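Local coordinates for flagellar hook-associated protein (Burkholderia pseudomallei, PDB 4UT1) that probably serves as a structural component of the bacterial flagellum at the hook-filament junction, at residues A[90-95]-A[609-614]; A[282-287]-A[291-296]; A[311-316]-A[591-596]; A[450-455]-A[546-551]; A[498-503]-A[517-522]. All blocks are in the same frame, centred on the assembly; numbering follows the deposited sequence.

Contact 1: A[90-95]-A[609-614]; sequences SSLSTY and SQLKAS. With EDO (1,2-ethanediol), chain B.
The first torsion of Tyr-95 (chi1 -167°) sets CG anti to the backbone N and carries the ring across to Leu-611. Leu-611 has its CG beside its own backbone N instead, and both of its methyls face helix 80-106. The two side chains meet at about a right angle. CD1 of Leu-611 lies over one face of the ring, 3.4 Å from the centroid of the Tyr-95 ring and 16° off its normal. This is a CH-pi contact. It is tight: Leu-611 CD1 is 3.3 Å from Tyr-95 CD1. The other branch, Leu-611 CD2, packs on Leu-92 CD2 at 3.9 Å. The remaining methyl of Leu-92 reaches the next turn, where CD1 is 3.8 Å from Ser-614 O. No hydrogen bond joins the two segments. The polar end of Tyr-95 is held by Thr-299 OG1, on helix 287-322. On the second helix, Gln-610 bends at chi2, and its NE2 donates to Ser-614 OG at 2.9 Å, nearly in the amide plane. Ser-609 OG accepts from O1 of an ethanediol (2.9 Å), probably left from the crystallisation liquor. The local axes approach to 9.0 Å with 144° between their directions. This is antiparallel helix packing in a long bundle, which joins early and late parts of the chain as in other flagellar axial proteins.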
# COMPACT_ATOMS: atom_id res chain seq x y z
N SER A 90 1.39 5.56 30.87
CA SER A 90 0.04 5.45 30.33
C SER A 90 0.07 5.41 28.79
O SER A 90 -0.72 4.71 28.17
CB SER A 90 -0.83 6.61 30.81
OG SER A 90 -0.97 6.57 32.21
N SER A 91 0.96 6.20 28.20
CA SER A 91 1.13 6.18 26.75
C SER A 91 1.61 4.81 26.28
O SER A 91 1.03 4.22 25.36
CB SER A 91 2.11 7.26 26.32
OG SER A 91 2.37 7.15 24.93
N LEU A 92 2.67 4.31 26.90
CA LEU A 92 3.23 3.00 26.53
C LEU A 92 2.23 1.87 26.72
O LEU A 92 2.15 0.96 25.89
CB LEU A 92 4.50 2.71 27.34
CG LEU A 92 5.70 3.57 26.95
CD1 LEU A 92 6.85 3.39 27.93
CD2 LEU A 92 6.14 3.23 25.52
N SER A 93 1.45 1.91 27.80
CA SER A 93 0.53 0.81 28.07
C SER A 93 -0.65 0.88 27.12
O SER A 93 -1.16 -0.14 26.69
CB SER A 93 0.05 0.83 29.53
OG SER A 93 -0.81 1.91 29.78
N THR A 94 -1.10 2.09 26.81
CA THR A 94 -2.15 2.28 25.81
C THR A 94 -1.68 1.76 24.44
O THR A 94 -2.40 1.02 23.77
CB THR A 94 -2.54 3.77 25.70
OG1 THR A 94 -3.20 4.17 26.91
CG2 THR A 94 -3.49 4.00 24.53
N TYR A 95 -0.48 2.17 24.03
CA TYR A 95 0.09 1.75 22.74
C TYR A 95 0.24 0.22 22.74
O TYR A 95 -0.21 -0.45 21.81
CB TYR A 95 1.43 2.45 22.50
CG TYR A 95 2.00 2.35 21.09
CD1 TYR A 95 1.51 1.44 20.16
CD2 TYR A 95 3.06 3.17 20.69
CE1 TYR A 95 2.05 1.35 18.88
CE2 TYR A 95 3.60 3.09 19.41
CZ TYR A 95 3.09 2.19 18.52
OH TYR A 95 3.63 2.10 17.25
N SER A 609 6.37 -6.77 20.87
CA SER A 609 7.30 -7.34 21.83
C SER A 609 8.14 -6.24 22.50
O SER A 609 8.41 -6.31 23.70
CB SER A 609 8.21 -8.40 21.20
OG SER A 609 8.95 -7.88 20.11
N GLN A 610 8.52 -5.20 21.75
CA GLN A 610 9.26 -4.12 22.37
C GLN A 610 8.36 -3.35 23.33
O GLN A 610 8.76 -3.05 24.45
CB GLN A 610 9.86 -3.17 21.33
CG GLN A 610 10.63 -2.02 21.96
CD GLN A 610 11.77 -2.51 22.85
OE1 GLN A 610 12.65 -3.25 22.40
NE2 GLN A 610 11.75 -2.11 24.12
N LEU A 611 7.15 -3.05 22.89
CA LEU A 611 6.23 -2.28 23.73
C LEU A 611 5.88 -3.06 24.98
O LEU A 611 5.63 -2.48 26.04
CB LEU A 611 4.96 -1.91 22.95
CG LEU A 611 5.16 -0.71 22.01
CD1 LEU A 611 3.98 -0.53 21.08
CD2 LEU A 611 5.35 0.55 22.86
N LYS A 612 5.87 -4.39 24.89
CA LYS A 612 5.56 -5.18 26.08
C LYS A 612 6.61 -4.95 27.17
O LYS A 612 6.27 -4.76 28.34
CB LYS A 612 5.48 -6.67 25.75
CG LYS A 612 5.07 -7.52 26.95
CD LYS A 612 5.06 -9.02 26.61
CE LYS A 612 4.54 -9.86 27.78
NZ LYS A 612 4.49 -11.32 27.45
N ALA A 613 7.88 -4.97 26.78
CA ALA A 613 8.96 -4.79 27.73
C ALA A 613 9.02 -3.33 28.20
O ALA A 613 9.12 -3.07 29.40
CB ALA A 613 10.28 -5.20 27.11
N SER A 614 8.93 -2.39 27.25
CA SER A 614 9.00 -0.97 27.59
C SER A 614 7.88 -0.59 28.55
O SER A 614 8.09 0.13 29.52
CB SER A 614 8.93 -0.11 26.34
OG SER A 614 10.13 -0.23 25.60
C1 EDO B . 11.91 -7.16 20.28
O1 EDO B . 11.27 -6.38 19.26
C2 EDO B . 12.73 -6.22 21.15
O2 EDO B . 13.94 -6.87 21.58

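Contact 2: A[282-287]-A[291-296]; sequences VSLTGG and GLLAFR
Gly-291 N donates to Gly-287 O at 3.0 Å, with an N-H...O angle of 166°. This is an i to i+4 helical bond near the start of helix 287-322, and it is the one hydrogen bond between the segments. The chain before it turns sharply. Leu-284 is the centre of an inverse gamma turn, in which Thr-285 N makes a weak bond to Ser-283 O. Gly-286 and Gly-287 then both take positive phi values (82° and 68°), and the chain passes through them into the helix. The turn directs Leu-284 at the helix. Its CB lies 3.6 Å from Leu-293 CD1, and that methyl is also 4.1 Å from Leu-284 CD1. The same methyl is 3.9 Å from Leu-284 O, a buried carbonyl oxygen with no polar partner in the model. Outside the pair, Arg-296 NH2 forms a salt bridge with Asp-281, and its NH1 donates to the carbonyl of Leu-260 in strand 260-265. Gly-287 is bonded through its backbone to Thr-87 of helix 80-106. Leu-292 packs on helix 134-193. The connection from strand 277-278 thus meets the bundle through Gly-287 on helix 80-106 and through Leu-284 on helix 287-322.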
# COMPACT_ATOMS: atom_id res chain seq x y z
N VAL A 282 1.41 15.03 16.65
CA VAL A 282 2.76 14.81 17.12
C VAL A 282 3.09 15.59 18.40
O VAL A 282 3.99 15.21 19.15
CB VAL A 282 3.79 15.16 16.02
CG1 VAL A 282 3.74 16.66 15.71
CG2 VAL A 282 5.19 14.73 16.44
N SER A 283 2.37 16.68 18.65
CA SER A 283 2.63 17.49 19.83
C SER A 283 1.90 16.94 21.06
O SER A 283 2.22 17.27 22.21
CB SER A 283 2.19 18.94 19.59
OG SER A 283 0.77 19.02 19.52
N LEU A 284 0.90 16.10 20.80
CA LEU A 284 0.02 15.57 21.85
C LEU A 284 0.57 14.30 22.46
O LEU A 284 -0.06 13.25 22.41
CB LEU A 284 -1.37 15.32 21.26
CG LEU A 284 -2.15 16.59 20.93
CD1 LEU A 284 -2.98 16.43 19.66
CD2 LEU A 284 -3.04 16.95 22.10
N THR A 285 1.76 14.40 23.03
CA THR A 285 2.40 13.25 23.66
C THR A 285 1.87 12.97 25.06
O THR A 285 1.26 13.82 25.71
CB THR A 285 3.90 13.45 23.76
OG1 THR A 285 4.15 14.72 24.37
CG2 THR A 285 4.52 13.43 22.38
N GLY A 286 2.14 11.75 25.52
CA GLY A 286 1.82 11.33 26.87
C GLY A 286 0.39 10.90 27.03
O GLY A 286 -0.49 11.37 26.30
N GLY A 287 0.16 10.03 28.02
CA GLY A 287 -1.16 9.58 28.39
C GLY A 287 -1.85 8.74 27.34
O GLY A 287 -1.26 8.40 26.30
N GLY A 291 -0.59 7.61 23.44
CA GLY A 291 -0.53 6.19 23.11
C GLY A 291 -1.48 5.85 21.97
O GLY A 291 -1.16 5.05 21.08
N LEU A 292 -2.66 6.47 21.99
CA LEU A 292 -3.65 6.25 20.93
C LEU A 292 -3.11 6.78 19.62
O LEU A 292 -3.15 6.09 18.60
CB LEU A 292 -4.97 6.94 21.26
CG LEU A 292 -5.88 6.25 22.28
CD1 LEU A 292 -6.83 7.26 22.90
CD2 LEU A 292 -6.66 5.13 21.63
N LEU A 293 -2.63 8.02 19.65
CA LEU A 293 -2.11 8.68 18.46
C LEU A 293 -0.88 7.99 17.89
O LEU A 293 -0.77 7.81 16.68
CB LEU A 293 -1.79 10.15 18.78
CG LEU A 293 -3.02 10.96 19.18
CD1 LEU A 293 -2.64 12.37 19.64
CD2 LEU A 293 -4.03 11.02 18.04
N ALA A 294 0.07 7.61 18.74
CA ALA A 294 1.28 6.92 18.26
C ALA A 294 0.95 5.57 17.61
O ALA A 294 1.54 5.21 16.59
CB ALA A 294 2.26 6.72 19.40
N PHE A 295 0.02 4.83 18.21
CA PHE A 295 -0.43 3.56 17.63
C PHE A 295 -1.00 3.79 16.24
O PHE A 295 -0.67 3.06 15.30
CB PHE A 295 -1.48 2.89 18.54
CG PHE A 295 -2.21 1.74 17.89
CD1 PHE A 295 -1.58 0.53 17.67
CD2 PHE A 295 -3.54 1.88 17.50
CE1 PHE A 295 -2.25 -0.51 17.07
CE2 PHE A 295 -4.22 0.83 16.90
CZ PHE A 295 -3.57 -0.37 16.68
N ARG A 296 -1.84 4.80 16.11
CA ARG A 296 -2.48 5.10 14.84
C ARG A 296 -1.48 5.45 13.73
O ARG A 296 -1.50 4.85 12.66
CB ARG A 296 -3.49 6.25 15.00
CG ARG A 296 -4.39 6.44 13.78
CD ARG A 296 -5.54 7.39 14.07
NE ARG A 296 -5.10 8.75 14.28
CZ ARG A 296 -5.90 9.74 14.67
NH1 ARG A 296 -7.19 9.50 14.87
NH2 ARG A 296 -5.42 10.97 14.84

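Contact 3: A[311-316]-A[591-596]; sequences AVSFAS and TTLTGA
Leu-593 fills this contact with its two methyls, one for each residue it meets on helix 287-322. CD2 rests on Ser-313, 3.8 Å from Ser-313 OG and 3.9 Å from Ser-313 CB. CD1 sits 4.0 Å from Phe-314 CB and 4.1 Å from Phe-314 CD2. It approaches the phenyl ring at the edge, near its plane, and not over a face. The Phe-314 and Leu-593 side chains cross at about a right angle. Phe-314 has CG anti to the backbone N (chi1 167°), which leads the ring on past the leucine. There it makes edge-to-face contacts with Phe-337 and Tyr-120 and touches Leu-147 of helix 134-193. Ser-313 is held by other partners: its OG is hydrogen-bonded to Thr-364 O and Thr-585 OG1. The position of Leu-593 depends on the start of its own helix. Thr-592 is the N-cap, and its OG1 accepts from Gly-595 N at 3.0 Å with an N-H...O angle of 155°. Thr-592 O also accepts from Ala-596 N at 2.7 Å. Just before the cap, Thr-591 OG1 is bonded to Asn-587 OD1. Leu-593 is thus the first residue of the helix, directly after the cap. Across the pair itself there is no hydrogen bond. The contact rests on dispersion and on burial of apolar surface. The serine hydroxyl next to a methyl need not be a polar cost, since its bonds are made to the neighbouring loops.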
# COMPACT_ATOMS: atom_id res chain seq x y z
N ALA A 311 -2.37 -6.39 -1.76
CA ALA A 311 -3.59 -6.60 -2.53
C ALA A 311 -3.48 -5.99 -3.94
O ALA A 311 -3.83 -6.63 -4.94
CB ALA A 311 -4.80 -6.03 -1.79
N VAL A 312 -3.00 -4.75 -4.01
CA VAL A 312 -2.88 -4.06 -5.27
C VAL A 312 -1.87 -4.78 -6.16
O VAL A 312 -2.15 -5.03 -7.32
CB VAL A 312 -2.45 -2.59 -5.10
CG1 VAL A 312 -2.09 -1.98 -6.45
CG2 VAL A 312 -3.55 -1.79 -4.43
N SER A 313 -0.71 -5.10 -5.62
CA SER A 313 0.31 -5.75 -6.42
C SER A 313 -0.18 -7.11 -6.91
O SER A 313 0.04 -7.47 -8.05
CB SER A 313 1.61 -5.91 -5.64
OG SER A 313 2.60 -6.49 -6.47
N PHE A 314 -0.84 -7.87 -6.03
CA PHE A 314 -1.38 -9.17 -6.41
C PHE A 314 -2.39 -9.05 -7.56
O PHE A 314 -2.26 -9.71 -8.58
CB PHE A 314 -2.05 -9.86 -5.20
CG PHE A 314 -2.91 -11.04 -5.56
CD1 PHE A 314 -4.25 -10.87 -5.89
CD2 PHE A 314 -2.38 -12.33 -5.57
CE1 PHE A 314 -5.04 -11.96 -6.22
CE2 PHE A 314 -3.18 -13.43 -5.90
CZ PHE A 314 -4.50 -13.24 -6.23
N ALA A 315 -3.39 -8.20 -7.38
CA ALA A 315 -4.41 -7.99 -8.41
C ALA A 315 -3.79 -7.53 -9.73
O ALA A 315 -4.12 -8.05 -10.79
CB ALA A 315 -5.45 -6.99 -7.92
N SER A 316 -2.87 -6.57 -9.65
CA SER A 316 -2.27 -6.01 -10.85
C SER A 316 -1.48 -7.07 -11.62
O SER A 316 -1.59 -7.18 -12.83
CB SER A 316 -1.37 -4.83 -10.50
OG SER A 316 -2.14 -3.73 -10.04
N THR A 591 11.46 -8.21 -2.98
CA THR A 591 10.74 -9.23 -2.23
C THR A 591 9.44 -9.65 -2.90
O THR A 591 8.82 -8.88 -3.64
CB THR A 591 10.42 -8.76 -0.79
OG1 THR A 591 9.19 -8.02 -0.78
CG2 THR A 591 11.55 -7.88 -0.25
N THR A 592 9.04 -10.89 -2.64
CA THR A 592 7.81 -11.46 -3.18
C THR A 592 6.60 -11.02 -2.36
O THR A 592 6.75 -10.34 -1.34
CB THR A 592 7.87 -12.99 -3.18
OG1 THR A 592 7.83 -13.46 -1.83
CG2 THR A 592 9.15 -13.49 -3.85
N LEU A 593 5.41 -11.39 -2.82
CA LEU A 593 4.19 -11.04 -2.11
C LEU A 593 4.18 -11.63 -0.70
O LEU A 593 3.85 -10.94 0.27
CB LEU A 593 2.96 -11.52 -2.90
CG LEU A 593 2.71 -10.84 -4.24
CD1 LEU A 593 1.60 -11.53 -5.01
CD2 LEU A 593 2.36 -9.38 -4.01
N THR A 594 4.54 -12.90 -0.57
CA THR A 594 4.50 -13.57 0.72
C THR A 594 5.66 -13.11 1.59
O THR A 594 5.54 -13.01 2.81
CB THR A 594 4.54 -15.11 0.59
OG1 THR A 594 5.68 -15.47 -0.19
CG2 THR A 594 3.28 -15.61 -0.10
N GLY A 595 6.78 -12.79 0.94
CA GLY A 595 7.91 -12.21 1.64
C GLY A 595 7.54 -10.84 2.19
O GLY A 595 7.91 -10.49 3.31
N ALA A 596 6.81 -10.07 1.39
CA ALA A 596 6.36 -8.75 1.83
C ALA A 596 5.32 -8.89 2.94
O ALA A 596 5.33 -8.12 3.89
CB ALA A 596 5.79 -7.97 0.66

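Contact 4: A[450-455]-A[546-551]; sequences VLAAGV and VSVSLS
Val-450 faces Val-546, and both polar atoms of its backbone are held: Val-450 O accepts from Arg-572 NH2, and Val-450 N bonds to Ser-448 OG. These bonds lie to the side of the contact, which itself contains no hydrogen bond. The meeting is apolar and comes in two steps. Val-450 CG2 is 4.3 Å from Val-546 CG1. Two residues on, Ala-452 CB is 3.7 Å from Val-548 CG1. The first torsion of Val-548 (chi1 -68°) puts CG1 beside the backbone N, and this is the branch that meets the alanine. The strands run in roughly the same direction, with Ala-452 CA 7.3 Å from Val-548 CA. That is too far for backbone pairing, and all four side chains point into the gap. Leu-475 touches both Val-450 and Val-546 and closes over that end. The two strands belong to different antiparallel sheets, packed face on face. Strand 450-454 is outermost in its sheet, beside 559-564. Strand 546-551 lies inside the other, between 463-470 and 527-533. Ala-452 also makes a backbone bond to Gln-466 of strand 463-470, which draws the edges of the two sheets together.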
# COMPACT_ATOMS: atom_id res chain seq x y z
N VAL A 450 -0.22 -17.53 -28.75
CA VAL A 450 0.64 -17.84 -29.89
C VAL A 450 1.07 -19.31 -29.94
O VAL A 450 1.20 -19.97 -28.91
CB VAL A 450 1.89 -16.96 -29.87
CG1 VAL A 450 2.83 -17.42 -28.76
CG2 VAL A 450 2.60 -16.97 -31.24
N LEU A 451 1.34 -19.79 -31.14
CA LEU A 451 1.92 -21.10 -31.31
C LEU A 451 2.97 -21.06 -32.43
O LEU A 451 2.68 -20.67 -33.55
CB LEU A 451 0.84 -22.12 -31.61
CG LEU A 451 1.31 -23.57 -31.77
CD1 LEU A 451 2.15 -23.98 -30.56
CD2 LEU A 451 0.11 -24.46 -31.92
N ALA A 452 4.21 -21.41 -32.08
CA ALA A 452 5.28 -21.58 -33.06
C ALA A 452 5.54 -23.07 -33.20
O ALA A 452 5.50 -23.82 -32.22
CB ALA A 452 6.53 -20.84 -32.64
N ALA A 453 5.81 -23.52 -34.42
CA ALA A 453 5.89 -24.95 -34.65
C ALA A 453 6.85 -25.25 -35.80
O ALA A 453 6.96 -24.47 -36.75
CB ALA A 453 4.51 -25.50 -34.95
N GLY A 454 7.55 -26.37 -35.71
CA GLY A 454 8.30 -26.86 -36.84
C GLY A 454 7.33 -27.49 -37.82
O GLY A 454 6.41 -28.21 -37.43
N VAL A 455 7.55 -27.24 -39.11
CA VAL A 455 6.72 -27.81 -40.17
C VAL A 455 7.10 -29.28 -40.37
O VAL A 455 8.29 -29.62 -40.38
CB VAL A 455 6.91 -27.00 -41.49
CG1 VAL A 455 6.18 -27.66 -42.65
CG2 VAL A 455 6.43 -25.56 -41.30
N VAL A 546 6.12 -10.88 -29.67
CA VAL A 546 6.23 -12.32 -29.85
C VAL A 546 7.68 -12.78 -29.71
O VAL A 546 8.58 -12.19 -30.31
CB VAL A 546 5.71 -12.75 -31.22
CG1 VAL A 546 5.94 -14.27 -31.45
CG2 VAL A 546 4.22 -12.42 -31.33
N SER A 547 7.90 -13.79 -28.87
CA SER A 547 9.24 -14.35 -28.68
C SER A 547 9.27 -15.82 -29.04
O SER A 547 8.38 -16.58 -28.67
CB SER A 547 9.71 -14.16 -27.24
OG SER A 547 9.97 -12.79 -26.95
N VAL A 548 10.32 -16.21 -29.75
CA VAL A 548 10.56 -17.63 -30.03
C VAL A 548 12.06 -17.95 -29.95
O VAL A 548 12.90 -17.08 -30.18
CB VAL A 548 10.04 -18.06 -31.43
CG1 VAL A 548 8.53 -18.00 -31.47
CG2 VAL A 548 10.64 -17.17 -32.55
N SER A 549 12.38 -19.21 -29.63
CA SER A 549 13.77 -19.66 -29.62
C SER A 549 13.95 -20.81 -30.59
O SER A 549 13.13 -21.72 -30.63
CB SER A 549 14.20 -20.10 -28.22
OG SER A 549 14.20 -19.00 -27.33
N LEU A 550 15.02 -20.75 -31.37
CA LEU A 550 15.39 -21.83 -32.29
C LEU A 550 16.75 -22.40 -31.93
O LEU A 550 17.69 -21.65 -31.64
CB LEU A 550 15.40 -21.31 -33.73
CG LEU A 550 15.74 -22.29 -34.86
CD1 LEU A 550 14.67 -23.38 -35.00
CD2 LEU A 550 15.91 -21.51 -36.16
N SER A 551 16.86 -23.72 -31.92
CA SER A 551 18.15 -24.35 -31.72
C SER A 551 18.27 -25.47 -32.75
O SER A 551 17.33 -25.74 -33.48
CB SER A 551 18.29 -24.90 -30.29
OG SER A 551 17.38 -25.95 -30.07

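Contact 5: A[498-503]-A[517-522]; sequences TTVTIA and TPVPYD. With EDO (1,2-ethanediol), chain I.
Val-519 bridges to Val-500 and Ile-502 across the interior of a two-sheet antiparallel beta sandwich. It belongs to one sheet, and strand 498-502 to the other. The second segment begins at Thr-517, whose OG1 accepts from the backbone N atoms of Thr-513 and Ser-514 and so ties down the turn before the strand. After Pro-518, Val-519 points into the gap. Its CG1 is anti to the backbone N (chi1 175°) and comes tip to tip with Ile-502, 3.8 Å from CD1 of that residue. The other branch, Val-519 CG2, lies 4.2 Å from Val-500 CB. The two methyls thus divide two successive inward residues of the opposing strand between them. Phe-494 touches both Val-500 and Val-519 and adds to this apolar patch. Met-529 of strand 527-533 packs on Val-500 and Ile-502 from within their own sheet. Pro-520 comes next, and its ring touches Ile-510. Tyr-521 follows; its ring packs on Ala-527 of strand 527-533 and its OH bonds to Gly-552 O. Asp-522 ends the segment. Its OD1 is bonded to Ser-524 OG. An ethanediol, probably from the crystallisation liquor, sits here and is also hydrogen-bonded to Gly-526 O. Asp-522 N donates to O2 of this ethanediol at 2.8 Å, with an N-H...O angle of 165°.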
# COMPACT_ATOMS: atom_id res chain seq x y z
N THR A 498 8.35 -5.30 -38.94
CA THR A 498 8.75 -5.73 -37.62
C THR A 498 10.25 -5.58 -37.47
O THR A 498 10.99 -5.47 -38.45
CB THR A 498 8.34 -7.19 -37.32
OG1 THR A 498 9.07 -8.08 -38.17
CG2 THR A 498 6.85 -7.39 -37.55
N THR A 499 10.68 -5.58 -36.22
CA THR A 499 12.09 -5.60 -35.89
C THR A 499 12.38 -6.87 -35.12
O THR A 499 11.69 -7.18 -34.15
CB THR A 499 12.49 -4.36 -35.07
OG1 THR A 499 12.42 -3.20 -35.90
CG2 THR A 499 13.91 -4.51 -34.53
N VAL A 500 13.36 -7.64 -35.58
CA VAL A 500 13.74 -8.87 -34.92
C VAL A 500 14.97 -8.63 -34.04
O VAL A 500 16.01 -8.14 -34.50
CB VAL A 500 14.02 -10.02 -35.94
CG1 VAL A 500 14.47 -11.27 -35.23
CG2 VAL A 500 12.79 -10.30 -36.79
N THR A 501 14.85 -8.94 -32.76
CA THR A 501 15.97 -8.78 -31.84
C THR A 501 16.46 -10.13 -31.39
O THR A 501 15.70 -10.91 -30.81
CB THR A 501 15.60 -7.94 -30.61
OG1 THR A 501 15.25 -6.62 -31.04
CG2 THR A 501 16.79 -7.83 -29.66
N ILE A 502 17.73 -10.41 -31.65
CA ILE A 502 18.34 -11.66 -31.20
C ILE A 502 19.09 -11.41 -29.91
O ILE A 502 19.95 -10.54 -29.84
CB ILE A 502 19.30 -12.25 -32.26
CG1 ILE A 502 18.56 -12.46 -33.59
CG2 ILE A 502 19.89 -13.55 -31.76
CD1 ILE A 502 18.37 -11.19 -34.40
N ALA A 503 18.74 -12.18 -28.88
CA ALA A 503 19.38 -12.04 -27.58
C ALA A 503 20.86 -12.37 -27.68
O ALA A 503 21.28 -13.20 -28.49
CB ALA A 503 18.69 -12.93 -26.54
N THR A 517 13.86 -10.33 -46.19
CA THR A 517 14.88 -9.79 -45.29
C THR A 517 15.45 -10.90 -44.42
O THR A 517 14.70 -11.59 -43.73
CB THR A 517 14.32 -8.69 -44.36
OG1 THR A 517 13.76 -7.64 -45.14
CG2 THR A 517 15.44 -8.15 -43.47
N PRO A 518 16.78 -11.08 -44.46
CA PRO A 518 17.35 -12.22 -43.73
C PRO A 518 17.79 -11.89 -42.31
O PRO A 518 18.30 -10.81 -42.04
CB PRO A 518 18.56 -12.60 -44.60
CG PRO A 518 19.00 -11.28 -45.17
CD PRO A 518 17.73 -10.50 -45.43
N VAL A 519 17.58 -12.85 -41.42
CA VAL A 519 18.11 -12.79 -40.07
C VAL A 519 19.16 -13.89 -39.92
O VAL A 519 18.87 -15.05 -40.23
CB VAL A 519 17.01 -12.97 -39.02
CG1 VAL A 519 17.60 -13.04 -37.63
CG2 VAL A 519 16.00 -11.84 -39.13
N PRO A 520 20.35 -13.55 -39.40
CA PRO A 520 21.40 -14.57 -39.27
C PRO A 520 21.03 -15.63 -38.25
O PRO A 520 20.48 -15.29 -37.20
CB PRO A 520 22.62 -13.77 -38.79
CG PRO A 520 22.26 -12.32 -38.98
CD PRO A 520 20.77 -12.25 -38.86
N TYR A 521 21.33 -16.89 -38.56
CA TYR A 521 21.12 -17.97 -37.60
C TYR A 521 22.35 -18.87 -37.58
O TYR A 521 22.78 -19.38 -38.63
CB TYR A 521 19.88 -18.80 -37.94
CG TYR A 521 19.73 -19.94 -36.96
CD1 TYR A 521 19.27 -19.72 -35.67
CD2 TYR A 521 20.10 -21.24 -37.31
CE1 TYR A 521 19.15 -20.75 -34.76
CE2 TYR A 521 19.99 -22.28 -36.41
CZ TYR A 521 19.52 -22.04 -35.14
OH TYR A 521 19.41 -23.07 -34.25
N ASP A 522 22.91 -19.02 -36.39
CA ASP A 522 24.08 -19.85 -36.15
C ASP A 522 23.68 -21.11 -35.40
O ASP A 522 23.39 -21.06 -34.20
CB ASP A 522 25.13 -19.05 -35.37
CG ASP A 522 26.47 -19.76 -35.25
OD1 ASP A 522 26.54 -20.99 -35.47
OD2 ASP A 522 27.46 -19.08 -34.93
C1 EDO I . 23.70 -15.76 -34.39
O1 EDO I . 22.78 -15.23 -35.35
C2 EDO I . 22.91 -16.62 -33.41
O2 EDO I . 22.21 -17.66 -34.10

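In the fold
Contacts 1, 2 and 3 belong to the helical part of the chain. Contact 1 is partly buried, whereas the other four are buried. Contacts 1 and 2 touch each other through Tyr-95 and Phe-295. Contact 3 shares helix 593-630 with contact 1 and helix 287-322 with contact 2, with centres about 31 Å from each. Contacts 4 and 5 join the same two sheets in the D3 domain, and their centres are about 13 Å apart. Their centres lie more than 60 Å from those of contacts 1 and 2, past the centre of the chain. Contact 2 alone has a hydrogen bond between its segments, and contact 1 alone uses a ring face. Contacts 4 and 5 are purely aliphatic.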